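Local atomic coordinates of polysaccharide Lyase Family 6 (Bacteroides cellulosilyticus, PDB entry 6QPS), a protein that probably cleaves mannuronic acid-rich alginate by beta-elimination, as a calcium-binding polysaccharide lyase of family 6 from a human gut bacterium. Residues 163-168 / 195-200; 180-185 / 217-222; 255-260 / 441-446. All blocks are in the same frame, centred on the assembly; numbering follows the deposited sequence. Where two conformers were deposited one is given.

Contact 1 (163-168 / 195-200)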
loop_
_atom_site.group_PDB
_atom_site.type_symbol
_atom_site.label_atom_id
_atom_site.label_comp_id
_atom_site.label_asym_id
_atom_site.label_seq_id
_atom_site.Cartn_x
_atom_site.Cartn_y
_atom_site.Cartn_z
ATOM N N ASN A 163 -8.337 -14.692 -3.093
ATOM C CA ASN A 163 -7.121 -15.479 -3.219
ATOM C C ASN A 163 -6.308 -15.104 -4.448
ATOM O O ASN A 163 -5.659 -15.964 -5.043
ATOM C CB ASN A 163 -7.423 -16.985 -3.257
ATOM C CG ASN A 163 -8.206 -17.457 -2.051
ATOM O OD1 ASN A 163 -9.412 -17.714 -2.135
ATOM N ND2 ASN A 163 -7.527 -17.565 -0.916
ATOM N N ASN A 164 -6.296 -13.835 -4.844
ATOM C CA ASN A 164 -5.457 -13.390 -5.947
ATOM C C ASN A 164 -4.145 -12.835 -5.400
ATOM O O ASN A 164 -4.005 -12.580 -4.199
ATOM C CB ASN A 164 -6.206 -12.357 -6.788
ATOM C CG ASN A 164 -7.447 -12.961 -7.451
ATOM O OD1 ASN A 164 -7.400 -14.081 -7.973
ATOM N ND2 ASN A 164 -8.554 -12.220 -7.446
ATOM N N ARG A 165 -3.162 -12.710 -6.289
ATOM C CA ARG A 165 -1.813 -12.328 -5.895
ATOM C C ARG A 165 -1.185 -11.403 -6.931
ATOM O O ARG A 165 -1.243 -11.669 -8.139
ATOM C CB ARG A 165 -0.929 -13.575 -5.698
ATOM C CG ARG A 165 0.512 -13.277 -5.214
ATOM C CD ARG A 165 1.246 -14.585 -4.879
ATOM N NE ARG A 165 2.614 -14.274 -4.476
ATOM C CZ ARG A 165 3.675 -15.035 -4.700
ATOM N NH1 ARG A 165 3.542 -16.207 -5.298
ATOM N NH2 ARG A 165 4.883 -14.593 -4.358
ATOM N N ILE A 166 -0.588 -10.318 -6.445
ATOM C CA ILE A 166 0.252 -9.418 -7.237
ATOM C C ILE A 166 1.654 -9.474 -6.621
ATOM O O ILE A 166 1.828 -9.080 -5.462
ATOM C CB ILE A 166 -0.267 -7.968 -7.176
ATOM C CG1 ILE A 166 -1.762 -7.875 -7.526
ATOM C CG2 ILE A 166 0.579 -7.053 -8.070
ATOM C CD1 ILE A 166 -2.120 -8.277 -8.914
ATOM N N ASP A 167 2.649 -9.921 -7.382
ATOM C CA ASP A 167 3.977 -10.094 -6.797
ATOM C C ASP A 167 5.109 -9.874 -7.798
ATOM O O ASP A 167 4.996 -10.147 -9.001
ATOM C CB ASP A 167 4.126 -11.485 -6.128
ATOM C CG ASP A 167 4.145 -12.622 -7.156
ATOM O OD1 ASP A 167 3.054 -13.061 -7.577
ATOM O OD2 ASP A 167 5.250 -13.051 -7.604
ATOM N N HIS A 168 6.237 -9.414 -7.263
ATOM C CA HIS A 168 7.451 -9.231 -8.062
ATOM C C HIS A 168 7.213 -8.334 -9.275
ATOM O O HIS A 168 7.865 -8.485 -10.309
ATOM C CB HIS A 168 8.088 -10.567 -8.444
ATOM C CG HIS A 168 8.510 -11.383 -7.258
ATOM N ND1 HIS A 168 7.698 -12.333 -6.681
ATOM C CD2 HIS A 168 9.663 -11.386 -6.537
ATOM C CE1 HIS A 168 8.329 -12.884 -5.657
ATOM N NE2 HIS A 168 9.521 -12.328 -5.546
ATOM N N LEU A 195 -2.952 -11.389 -1.645
ATOM C CA LEU A 195 -1.561 -11.174 -1.258
ATOM C C LEU A 195 -0.875 -10.233 -2.244
ATOM O O LEU A 195 -0.890 -10.474 -3.455
ATOM C CB LEU A 195 -0.833 -12.518 -1.189
ATOM C CG LEU A 195 0.656 -12.470 -0.839
ATOM C CD1 LEU A 195 0.917 -11.848 0.542
ATOM C CD2 LEU A 195 1.292 -13.853 -0.946
ATOM N N ILE A 196 -0.239 -9.189 -1.706
ATOM C CA ILE A 196 0.493 -8.185 -2.486
ATOM C C ILE A 196 1.904 -8.208 -1.903
ATOM O O ILE A 196 2.124 -7.690 -0.795
ATOM C CB ILE A 196 -0.160 -6.801 -2.362
ATOM C CG1 ILE A 196 -1.599 -6.822 -2.930
ATOM C CG2 ILE A 196 0.717 -5.737 -3.002
ATOM C CD1 ILE A 196 -2.512 -5.711 -2.410
ATOM N N ASP A 197 2.863 -8.823 -2.613
ATOM C CA ASP A 197 4.175 -9.078 -2.036
ATOM C C ASP A 197 5.317 -8.892 -3.031
ATOM O O ASP A 197 5.206 -9.185 -4.226
ATOM C CB ASP A 197 4.258 -10.500 -1.417
ATOM C CG ASP A 197 4.200 -11.611 -2.461
ATOM O OD1 ASP A 197 3.131 -11.854 -3.032
ATOM O OD2 ASP A 197 5.263 -12.232 -2.742
ATOM N N HIS A 198 6.449 -8.434 -2.509
ATOM C CA HIS A 198 7.694 -8.320 -3.282
ATOM C C HIS A 198 7.560 -7.415 -4.507
ATOM O O HIS A 198 8.280 -7.594 -5.494
ATOM C CB HIS A 198 8.262 -9.689 -3.680
ATOM C CG HIS A 198 8.568 -10.569 -2.513
ATOM N ND1 HIS A 198 9.747 -10.506 -1.794
ATOM C CD2 HIS A 198 7.837 -11.550 -1.945
ATOM C CE1 HIS A 198 9.723 -11.423 -0.840
ATOM N NE2 HIS A 198 8.566 -12.058 -0.895
ATOM N N ASN A 199 6.677 -6.418 -4.445
ATOM C CA ASN A 199 6.558 -5.451 -5.530
ATOM C C ASN A 199 7.373 -4.204 -5.223
ATOM O O ASN A 199 7.662 -3.887 -4.061
ATOM C CB ASN A 199 5.097 -5.059 -5.721
ATOM C CG ASN A 199 4.236 -6.236 -6.008
ATOM O OD1 ASN A 199 4.298 -6.830 -7.077
ATOM N ND2 ASN A 199 3.400 -6.582 -5.053
ATOM N N PHE A 200 7.773 -3.512 -6.290
ATOM C CA PHE A 200 8.457 -2.226 -6.215
ATOM C C PHE A 200 7.505 -1.162 -6.766
ATOM O O PHE A 200 7.260 -1.095 -7.981
ATOM C CB PHE A 200 9.773 -2.281 -7.003
ATOM C CG PHE A 200 10.739 -1.146 -6.693
ATOM C CD1 PHE A 200 10.536 0.119 -7.213
ATOM C CD2 PHE A 200 11.840 -1.367 -5.884
ATOM C CE1 PHE A 200 11.434 1.145 -6.935
ATOM C CE2 PHE A 200 12.727 -0.345 -5.601
ATOM C CZ PHE A 200 12.509 0.903 -6.120
#

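Contact 2 (180-185 / 217-222). With ACT (acetate ion), chain D.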
loop_
_atom_site.group_PDB
_atom_site.type_symbol
_atom_site.label_atom_id
_atom_site.label_comp_id
_atom_site.label_asym_id
_atom_site.label_seq_id
_atom_site.Cartn_x
_atom_site.Cartn_y
_atom_site.Cartn_z
ATOM N N VAL A 180 -2.822 3.336 -8.075
ATOM C CA VAL A 180 -2.022 2.275 -8.684
ATOM C C VAL A 180 -2.720 0.925 -8.480
ATOM O O VAL A 180 -2.928 0.160 -9.432
ATOM C CB VAL A 180 -0.570 2.278 -8.152
ATOM C CG1 VAL A 180 0.184 1.044 -8.617
ATOM C CG2 VAL A 180 0.152 3.551 -8.585
ATOM N N LEU A 181 -3.124 0.638 -7.244
ATOM C CA LEU A 181 -3.689 -0.660 -6.881
ATOM C C LEU A 181 -4.838 -0.468 -5.896
ATOM O O LEU A 181 -4.622 -0.106 -4.730
ATOM C CB LEU A 181 -2.599 -1.566 -6.317
ATOM C CG LEU A 181 -2.959 -2.961 -5.839
ATOM C CD1 LEU A 181 -3.653 -3.729 -6.891
ATOM C CD2 LEU A 181 -1.688 -3.716 -5.408
ATOM N N GLN A 182 -6.056 -0.734 -6.367
ATOM C CA GLN A 182 -7.249 -0.706 -5.533
ATOM C C GLN A 182 -7.713 -2.121 -5.214
ATOM O O GLN A 182 -7.861 -2.955 -6.121
ATOM C CB GLN A 182 -8.379 0.003 -6.275
ATOM C CG GLN A 182 -9.747 -0.056 -5.592
ATOM C CD GLN A 182 -9.835 0.868 -4.388
ATOM O OE1 GLN A 182 -9.534 2.053 -4.476
ATOM N NE2 GLN A 182 -10.272 0.324 -3.252
ATOM N N VAL A 183 -7.975 -2.380 -3.939
ATOM C CA VAL A 183 -8.662 -3.596 -3.502
ATOM C C VAL A 183 -10.145 -3.241 -3.376
ATOM O O VAL A 183 -10.543 -2.508 -2.459
ATOM C CB VAL A 183 -8.066 -4.141 -2.194
ATOM C CG1 VAL A 183 -8.779 -5.441 -1.821
ATOM C CG2 VAL A 183 -6.559 -4.370 -2.337
ATOM N N TRP A 184 -10.959 -3.759 -4.292
ATOM C CA TRP A 184 -12.386 -3.484 -4.307
ATOM C C TRP A 184 -13.130 -4.492 -3.455
ATOM O O TRP A 184 -12.959 -5.701 -3.634
ATOM C CB TRP A 184 -12.923 -3.642 -5.721
ATOM C CG TRP A 184 -12.458 -2.605 -6.713
ATOM C CD1 TRP A 184 -11.373 -2.688 -7.531
ATOM C CD2 TRP A 184 -13.101 -1.357 -7.024
ATOM N NE1 TRP A 184 -11.286 -1.564 -8.329
ATOM C CE2 TRP A 184 -12.341 -0.740 -8.045
ATOM C CE3 TRP A 184 -14.242 -0.703 -6.545
ATOM C CZ2 TRP A 184 -12.678 0.501 -8.578
ATOM C CZ3 TRP A 184 -14.579 0.520 -7.091
ATOM C CH2 TRP A 184 -13.786 1.117 -8.081
ATOM N N LEU A 185 -13.961 -3.999 -2.545
ATOM C CA LEU A 185 -14.789 -4.831 -1.696
ATOM C C LEU A 185 -16.261 -4.526 -1.941
ATOM O O LEU A 185 -16.650 -3.389 -2.240
ATOM C CB LEU A 185 -14.501 -4.567 -0.227
ATOM C CG LEU A 185 -13.040 -4.506 0.189
ATOM C CD1 LEU A 185 -12.945 -4.090 1.667
ATOM C CD2 LEU A 185 -12.304 -5.804 -0.022
ATOM N N ILE A 217 -7.140 -0.065 0.314
ATOM C CA ILE A 217 -7.740 -1.353 0.666
ATOM C C ILE A 217 -9.174 -1.106 1.127
ATOM O O ILE A 217 -9.423 -0.785 2.295
ATOM C CB ILE A 217 -6.943 -2.121 1.726
ATOM C CG1 ILE A 217 -5.436 -2.130 1.411
ATOM C CG2 ILE A 217 -7.496 -3.589 1.827
ATOM C CD1 ILE A 217 -4.601 -2.867 2.469
ATOM N N GLY A 218 -10.142 -1.282 0.221
ATOM C CA GLY A 218 -11.522 -0.940 0.496
ATOM C C GLY A 218 -11.848 0.509 0.206
ATOM O O GLY A 218 -11.075 1.230 -0.429
ATOM N N HIS A 219 -13.028 0.918 0.685
ATOM C CA HIS A 219 -13.536 2.285 0.604
ATOM C C HIS A 219 -14.278 2.615 1.899
ATOM O O HIS A 219 -14.647 1.721 2.667
ATOM C CB HIS A 219 -14.559 2.453 -0.531
ATOM C CG HIS A 219 -14.010 2.345 -1.919
ATOM N ND1 HIS A 219 -13.801 1.138 -2.554
ATOM C CD2 HIS A 219 -13.731 3.301 -2.842
ATOM C CE1 HIS A 219 -13.365 1.356 -3.784
ATOM N NE2 HIS A 219 -13.315 2.663 -3.988
ATOM N N SER A 220 -14.576 3.904 2.116
ATOM C CA SER A 220 -15.405 4.284 3.257
ATOM C C SER A 220 -16.628 3.374 3.385
ATOM O O SER A 220 -16.957 2.892 4.484
ATOM C CB SER A 220 -15.857 5.737 3.100
ATOM O OG SER A 220 -16.571 5.895 1.893
ATOM N N TRP A 221 -17.356 3.175 2.267
ATOM C CA TRP A 221 -18.629 2.464 2.296
ATOM C C TRP A 221 -18.483 0.970 2.565
ATOM O O TRP A 221 -19.461 0.364 3.024
ATOM C CB TRP A 221 -19.460 2.732 1.023
ATOM C CG TRP A 221 -18.681 2.767 -0.259
ATOM C CD1 TRP A 221 -18.142 3.870 -0.861
ATOM C CD2 TRP A 221 -18.365 1.655 -1.110
ATOM N NE1 TRP A 221 -17.503 3.515 -2.010
ATOM C CE2 TRP A 221 -17.636 2.162 -2.196
ATOM C CE3 TRP A 221 -18.650 0.287 -1.067
ATOM C CZ2 TRP A 221 -17.154 1.344 -3.223
ATOM C CZ3 TRP A 221 -18.169 -0.527 -2.098
ATOM C CH2 TRP A 221 -17.442 0.011 -3.159
ATOM N N SER A 222 -17.316 0.367 2.322
ATOM C CA SER A 222 -17.053 -1.037 2.640
ATOM C C SER A 222 -16.153 -1.203 3.865
ATOM O O SER A 222 -15.723 -2.326 4.162
ATOM C CB SER A 222 -16.423 -1.733 1.439
ATOM O OG SER A 222 -15.247 -1.044 1.038
HETATM C C ACT D . -13.896 6.390 -0.276
HETATM O O ACT D . -13.132 5.851 0.517
HETATM O OXT ACT D . -15.149 6.466 -0.238
HETATM C CH3 ACT D . -13.235 7.125 -1.437
HETATM O O HOH W 1 -14.606 -1.308 -1.643
#

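Contact 3 (255-260 / 441-446)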
loop_
_atom_site.group_PDB
_atom_site.type_symbol
_atom_site.label_atom_id
_atom_site.label_comp_id
_atom_site.label_asym_id
_atom_site.label_seq_id
_atom_site.Cartn_x
_atom_site.Cartn_y
_atom_site.Cartn_z
ATOM N N LEU A 255 -0.099 -5.587 7.267
ATOM C CA LEU A 255 0.896 -4.808 6.525
ATOM C C LEU A 255 2.232 -5.057 7.221
ATOM O O LEU A 255 2.440 -4.599 8.355
ATOM C CB LEU A 255 0.509 -3.325 6.486
ATOM C CG LEU A 255 -0.818 -3.079 5.739
ATOM C CD1 LEU A 255 -1.997 -2.992 6.707
ATOM C CD2 LEU A 255 -0.767 -1.865 4.829
ATOM N N ARG A 256 3.124 -5.813 6.563
ATOM C CA ARG A 256 4.302 -6.382 7.213
ATOM C C ARG A 256 5.560 -6.231 6.359
ATOM O O ARG A 256 5.569 -6.580 5.177
ATOM C CB ARG A 256 4.057 -7.872 7.532
ATOM C CG ARG A 256 5.247 -8.608 8.079
ATOM C CD ARG A 256 5.000 -10.112 8.192
ATOM N NE ARG A 256 3.935 -10.436 9.147
ATOM C CZ ARG A 256 2.859 -11.162 8.869
ATOM N NH1 ARG A 256 2.657 -11.630 7.647
ATOM N NH2 ARG A 256 1.980 -11.407 9.838
ATOM N N ARG A 257 6.636 -5.748 6.979
ATOM C CA ARG A 257 7.981 -5.807 6.391
ATOM C C ARG A 257 8.083 -5.024 5.080
ATOM O O ARG A 257 8.887 -5.352 4.196
ATOM C CB ARG A 257 8.489 -7.243 6.215
ATOM C CG ARG A 257 8.883 -7.948 7.508
ATOM C CD ARG A 257 9.088 -9.451 7.293
ATOM N NE ARG A 257 10.029 -9.721 6.204
ATOM C CZ ARG A 257 11.263 -10.167 6.360
ATOM N NH1 ARG A 257 11.774 -10.383 7.566
ATOM N NH2 ARG A 257 12.014 -10.372 5.288
ATOM N N ASN A 258 7.315 -3.945 4.949
ATOM C CA ASN A 258 7.424 -3.057 3.793
ATOM C C ASN A 258 8.452 -1.977 4.097
ATOM O O ASN A 258 8.699 -1.659 5.261
ATOM C CB ASN A 258 6.075 -2.426 3.444
ATOM C CG ASN A 258 5.035 -3.460 3.145
ATOM O OD1 ASN A 258 5.041 -4.113 2.086
ATOM N ND2 ASN A 258 4.146 -3.676 4.108
ATOM N N LEU A 259 9.069 -1.431 3.039
ATOM C CA LEU A 259 10.050 -0.348 3.137
ATOM C C LEU A 259 9.479 0.874 2.433
ATOM O O LEU A 259 9.101 0.783 1.260
ATOM C CB LEU A 259 11.382 -0.728 2.476
ATOM C CG LEU A 259 12.434 0.388 2.394
ATOM C CD1 LEU A 259 12.931 0.804 3.751
ATOM C CD2 LEU A 259 13.577 -0.098 1.502
ATOM N N PHE A 260 9.427 2.011 3.148
ATOM C CA PHE A 260 8.918 3.288 2.627
ATOM C C PHE A 260 10.094 4.257 2.552
ATOM O O PHE A 260 10.559 4.750 3.580
ATOM C CB PHE A 260 7.803 3.827 3.516
ATOM C CG PHE A 260 6.637 2.870 3.658
ATOM C CD1 PHE A 260 6.625 1.901 4.652
ATOM C CD2 PHE A 260 5.576 2.891 2.760
ATOM C CE1 PHE A 260 5.558 1.006 4.775
ATOM C CE2 PHE A 260 4.518 2.000 2.891
ATOM C CZ PHE A 260 4.524 1.059 3.894
ATOM N N ILE A 441 16.632 -3.107 5.432
ATOM C CA ILE A 441 16.700 -2.736 4.022
ATOM C C ILE A 441 17.203 -3.906 3.178
ATOM O O ILE A 441 16.616 -4.241 2.141
ATOM C CB ILE A 441 17.573 -1.482 3.856
ATOM C CG1 ILE A 441 16.856 -0.260 4.430
ATOM C CG2 ILE A 441 17.891 -1.257 2.388
ATOM C CD1 ILE A 441 17.780 0.949 4.638
ATOM N N ASP A 442 18.278 -4.563 3.619
ATOM C CA ASP A 442 18.782 -5.727 2.891
ATOM C C ASP A 442 17.675 -6.755 2.678
ATOM O O ASP A 442 17.550 -7.334 1.591
ATOM C CB ASP A 442 19.939 -6.370 3.657
ATOM C CG ASP A 442 21.254 -5.593 3.539
ATOM O OD1 ASP A 442 21.283 -4.544 2.860
ATOM O OD2 ASP A 442 22.247 -6.053 4.141
ATOM N N ALA A 443 16.857 -7.004 3.705
ATOM C CA ALA A 443 15.823 -8.027 3.563
ATOM C C ALA A 443 14.756 -7.631 2.550
ATOM O O ALA A 443 14.118 -8.513 1.959
ATOM C CB ALA A 443 15.165 -8.316 4.917
ATOM N N CYS A 444 14.505 -6.337 2.365
ATOM C CA CYS A 444 13.422 -5.920 1.480
ATOM C C CYS A 444 13.853 -5.716 0.029
ATOM O O CYS A 444 13.040 -5.940 -0.882
ATOM C CB CYS A 444 12.729 -4.639 1.959
ATOM S SG CYS A 444 11.053 -4.393 1.323
ATOM N N ILE A 445 15.093 -5.301 -0.248
ATOM C CA ILE A 445 15.378 -4.831 -1.601
ATOM C C ILE A 445 15.971 -5.865 -2.552
ATOM O O ILE A 445 15.960 -5.645 -3.769
ATOM C CB ILE A 445 16.244 -3.555 -1.618
ATOM C CG1 ILE A 445 17.667 -3.837 -1.117
ATOM C CG2 ILE A 445 15.568 -2.448 -0.842
ATOM C CD1 ILE A 445 18.633 -2.646 -1.280
ATOM N N PHE A 446 16.499 -6.956 -2.061
ATOM C CA PHE A 446 17.230 -7.804 -2.986
ATOM C C PHE A 446 16.389 -8.920 -3.573
ATOM O O PHE A 446 16.892 -9.643 -4.434
ATOM C CB PHE A 446 18.520 -8.296 -2.350
ATOM C CG PHE A 446 19.477 -7.183 -2.038
ATOM C CD1 PHE A 446 19.870 -6.945 -0.731
ATOM C CD2 PHE A 446 19.973 -6.368 -3.050
ATOM C CE1 PHE A 446 20.755 -5.933 -0.441
ATOM C CE2 PHE A 446 20.839 -5.340 -2.763
ATOM C CZ PHE A 446 21.239 -5.124 -1.457
HETATM O O HOH W 2 11.836 -9.675 2.350
#

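Contact 1 (163-168 / 195-200)
The carbonyl oxygen of I166 is gripped by two donors from segment 195-200. D197 N comes in nearly end-on to the carbonyl, 3.0 Å from I166 O, while N199 ND2, at the same 3.0 Å from that oxygen, approaches from above the carbonyl plane. Strands 165-167 and 195-197 run parallel in register, R165 beside L195, I166 beside I196 and D167 beside D197, as successive coils of a parallel beta-helix do, with R165, L195, D167 and D197 on one face. The R165 chain is fully extended (chi1 -177°), which carries its guanidinium over to D197: NE meets OD1 and NH2 meets OD2, each at 2.9 Å, a side-on, two-pronged salt bridge with the two planes only 18° apart. The D167 carboxylate lies over a face of the same guanidinium, a charge contact without a directed N-H. An alanine in place of R165 would remove both prongs and is likely to leave D197 and D167 facing each other with less charge compensation. At the turn the imidazoles of H168 and H198 lie nearly parallel but slid apart; H198 CB covers the H168 face, 3.6 Å from the ring centroid, a CH-pi contact. H168 ND1 donates to D167 OD2 at 2.7 Å, using the anti lone pair of that oxygen, which fixes the ring's rotation. D167 is also held by R131 and T133 of strand 131-138, N199 is bonded to N234 and C169, and L195 leans on I230 of strand 230-237, so the pair sits between neighbouring rungs; F200 packs on helix 454-465.

Contact 2 (180-185 / 217-222)
L185, H219 and I217 bury the most surface here, L185 well ahead. Its CD1 lies 3.6 Å from G218 CA, and its CB rests against S222 CB. A side chain on G218 would run into that methyl, and the backbone angles there would also press it against the preceding carbonyl. I217 pairs with V183 in parallel, its CG2 4.1 Å from V183 CB, an apolar touch on the face these two side chains share. H219 brings its CE1 to the indole of W184, 3.6 Å from CE3, with the planes inclined at 41°. The Q182 amide lies nearly parallel to the imidazole, its NE2 3.3 Å from H219 CE1. An acetate, probably from the crystallisation liquor, sits on S220 N and OG and on K249. The side chain of Q182 lies about 10 Å from the bound calcium ion, and its OE1 is held by R216. Its NE2 bonds to G218 O at 3.1 Å and to V183 O, in each case from above the carbonyl plane, while V183 O also takes G218 N. The backbone pairing is thus braced by one side-chain amide, and a water bonded to L185 N, H219 ND1 and S222 OG continues the polar link where the strands part.

Contact 3 (255-260 / 441-446)
L259 projects toward the helix and makes the tight part of this contact. CG stands anti to the backbone N (chi1 174°), and the two methyls part to meet different residues: CD1 reaches I441 CG1 at 4.1 Å and CD2 reaches I445 CG2 at 3.9 Å, one helical turn further on. Nearer the backbone, C444 SG lies 3.9 Å from L259 CB and also faces the backbone oxygen of R257. All four of these side chains are buried, and no direct hydrogen bond crosses the contact, so apolar packing carries it. On the R257 side the fit is looser. That arginine is exposed and bends at chi3 (53°), so that its NH2 comes within 3.8 Å of A443 CB, a glancing touch. Polar linkage is left to one water, which accepts from R257 NH2 at 3.0 Å and donates to A443 O at 2.6 Å; the water sits in the guanidinium plane. The guanidinium is held chiefly by D233 through NE. Helix 433-445 thus lies across the outside of the beta-helix at strand 254-261, with C444 also against V235 of strand 230-237, while I441 and I445 turn to I463 of helix 454-465.

In the fold
From the N terminus, strand 165-167 comes first, then 181-183, 195-197 and 215-218. Contact 1 closes a loop from 168 to 195 and contact 2 one from 185 to 217, so the two cross: each begins before the other has ended, as expected where successive coils of a beta-helix stack rung upon rung. They touch through I196 CD1, 3.7 Å from L181 CD2, across the interior. Contact 3 follows in series and spans far more chain: strand 254-261 waits some 180 residues for helix 433-445 to return against the outside of the coils. Contacts 1 and 2 thus tie neighbouring rungs together, contact 3 the C-terminal helical part to the solenoid.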